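Coclaurine N-methyltransferase (Coptis japonica, PDB 6GKV) transfers a methyl group from S-adenosyl-L-methionine to the ring nitrogen of coclaurine and related tetrahydroisoquinolines in alkaloid biosynthesis. Local coordinates at residues K293-N298 with Y322-C327. Numbering follows the deposited sequence.
Sequences KRLDAN and YWRGFC. With F2W (6,7-dimethoxy-2-methyl-1,2,3,4-tetrahydroisoquinolin-2-ium), chain D.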
# COMPACT_ATOMS: atom_id res chain seq x y z
N LYS A 293 22.66 5.62 26.12
CA LYS A 293 23.99 6.12 26.53
C LYS A 293 23.86 7.27 27.50
O LYS A 293 24.65 7.41 28.42
CB LYS A 293 24.82 6.59 25.33
CG LYS A 293 25.50 5.50 24.49
CD LYS A 293 26.14 6.13 23.24
CE LYS A 293 26.51 5.09 22.20
NZ LYS A 293 26.84 5.70 20.86
N ARG A 294 22.86 8.12 27.28
CA ARG A 294 22.69 9.31 28.10
C ARG A 294 22.18 8.98 29.49
O ARG A 294 22.51 9.65 30.44
CB ARG A 294 21.77 10.31 27.42
CG ARG A 294 22.47 11.03 26.30
CD ARG A 294 21.55 11.89 25.46
NE ARG A 294 22.34 12.65 24.51
CZ ARG A 294 22.54 13.95 24.58
NH1 ARG A 294 21.97 14.67 25.54
NH2 ARG A 294 23.30 14.55 23.67
N LEU A 295 21.35 7.94 29.59
CA LEU A 295 20.93 7.45 30.90
C LEU A 295 22.15 7.05 31.73
O LEU A 295 22.55 7.76 32.64
CB LEU A 295 19.97 6.27 30.75
CG LEU A 295 18.59 6.60 30.21
CD1 LEU A 295 17.67 5.38 30.25
CD2 LEU A 295 18.01 7.74 31.02
N ASP A 296 22.76 5.92 31.35
CA ASP A 296 23.93 5.34 32.04
C ASP A 296 25.07 6.30 32.40
O ASP A 296 25.82 6.07 33.34
CB ASP A 296 24.50 4.21 31.17
CG ASP A 296 23.51 3.11 30.92
OD1 ASP A 296 22.61 2.92 31.77
OD2 ASP A 296 23.61 2.45 29.86
N ALA A 297 25.20 7.37 31.63
CA ALA A 297 26.27 8.33 31.86
C ALA A 297 25.87 9.37 32.91
O ALA A 297 26.71 10.08 33.46
CB ALA A 297 26.65 9.00 30.53
N ASN A 298 24.57 9.46 33.19
CA ASN A 298 24.10 10.43 34.17
C ASN A 298 23.28 9.78 35.25
O ASN A 298 22.31 10.36 35.74
CB ASN A 298 23.27 11.52 33.50
CG ASN A 298 23.96 12.13 32.32
OD1 ASN A 298 24.81 13.03 32.46
ND2 ASN A 298 23.62 11.65 31.14
N TYR A 322 13.10 0.77 33.75
CA TYR A 322 11.97 0.92 32.85
C TYR A 322 12.46 1.64 31.61
O TYR A 322 12.21 1.23 30.48
CB TYR A 322 10.81 1.70 33.47
CG TYR A 322 9.82 2.07 32.37
CD1 TYR A 322 8.87 1.15 31.95
CD2 TYR A 322 9.89 3.29 31.71
CE1 TYR A 322 8.00 1.43 30.93
CE2 TYR A 322 9.01 3.59 30.66
CZ TYR A 322 8.07 2.65 30.29
OH TYR A 322 7.18 2.91 29.28
N TRP A 323 13.15 2.75 31.84
CA TRP A 323 13.57 3.59 30.75
C TRP A 323 14.67 2.89 29.93
O TRP A 323 14.72 3.03 28.70
CB TRP A 323 14.01 4.95 31.28
CG TRP A 323 12.78 5.82 31.51
CD1 TRP A 323 12.26 6.23 32.72
CD2 TRP A 323 11.87 6.31 30.52
NE1 TRP A 323 11.12 6.97 32.53
CE2 TRP A 323 10.85 7.03 31.17
CE3 TRP A 323 11.82 6.23 29.11
CZ2 TRP A 323 9.81 7.67 30.50
CZ3 TRP A 323 10.79 6.86 28.43
CH2 TRP A 323 9.80 7.57 29.12
N ARG A 324 15.50 2.09 30.59
CA ARG A 324 16.47 1.25 29.88
C ARG A 324 15.78 0.30 28.92
O ARG A 324 16.10 0.28 27.75
CB ARG A 324 17.33 0.46 30.86
CG ARG A 324 18.40 1.28 31.53
CD ARG A 324 18.97 0.55 32.74
NE ARG A 324 20.11 1.27 33.28
CZ ARG A 324 20.66 1.03 34.47
NH1 ARG A 324 20.16 0.07 35.24
NH2 ARG A 324 21.69 1.75 34.87
N GLY A 325 14.80 -0.46 29.41
CA GLY A 325 14.00 -1.33 28.55
C GLY A 325 13.21 -0.60 27.47
O GLY A 325 12.86 -1.17 26.45
N PHE A 326 12.91 0.68 27.70
CA PHE A 326 12.27 1.50 26.68
C PHE A 326 13.19 1.58 25.47
O PHE A 326 12.83 1.23 24.35
CB PHE A 326 12.01 2.90 27.23
CG PHE A 326 11.26 3.80 26.31
CD1 PHE A 326 9.87 3.85 26.36
CD2 PHE A 326 11.93 4.63 25.43
CE1 PHE A 326 9.16 4.70 25.53
CE2 PHE A 326 11.23 5.47 24.59
CZ PHE A 326 9.84 5.51 24.64
N CYS A 327 14.39 2.06 25.75
CA CYS A 327 15.42 2.30 24.77
C CYS A 327 16.00 1.00 24.17
O CYS A 327 16.35 0.96 22.99
CB CYS A 327 16.52 3.14 25.42
SG CYS A 327 15.97 4.72 26.01
CAM F2W D . 11.01 2.58 21.91
OAK F2W D . 10.01 1.92 21.09
CAB F2W D . 9.06 2.82 20.69
CAA F2W D . 9.10 4.18 21.00
CAF F2W D . 8.07 5.00 20.54
CAJ F2W D . 8.06 6.36 20.77
CAI F2W D . 6.67 7.09 20.71
NAH F2W D . 6.17 6.80 19.36
CAO F2W D . 4.77 7.27 19.45
CAG F2W D . 6.07 5.34 19.44
CAE F2W D . 7.08 4.49 19.75
CAD F2W D . 7.01 3.13 19.47
CAC F2W D . 8.03 2.30 19.91
OAL F2W D . 8.08 0.95 19.69
CAN F2W D . 7.05 0.34 18.89
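Leu295 faces Trp323 and Arg324 where helices 281-297 and 313-335 run nearly antiparallel, their local axes 155° apart and 10.5 Å from each other at closest approach. That wide spacing suits the branched Leu295, whose CD1 bridges the gap to CB of Trp323 at 3.8 Å, the two side chains crossing at about a right angle. Trp323 meets it only near the backbone; with CG anti to its carbonyl carbon (chi1 -81°), the indole leads away from Leu295 to lie against Phe81 and Phe326. At the partly exposed margin, the long, extended Arg324 forms a salt bridge in which NE and NH2 share OD1 of Asp296 through weak hydrogen bonds, each 3.4 Å, OD1 lying at the guanidinium edge near its plane. The carboxylate plane is turned 53° from it; Asp296 OD2 is hydrogen-bonded to the Tyr21 hydroxyl, and Arg324 NH1 to Asn321 OD1, firmer partners for both. Phe326 is a flat spacer, with Trp323 CZ3 centred 3.6 Å above one face and the ligand's methoxy methyl CAM over the other, toward the rim. Replacing Phe326 with alanine is likely to leave a gap there, removing the face CAM rests on. Chemically, an apolar contact and a loose salt bridge join the helices, while the Trp323 and Phe326 rings lead to the methylated product.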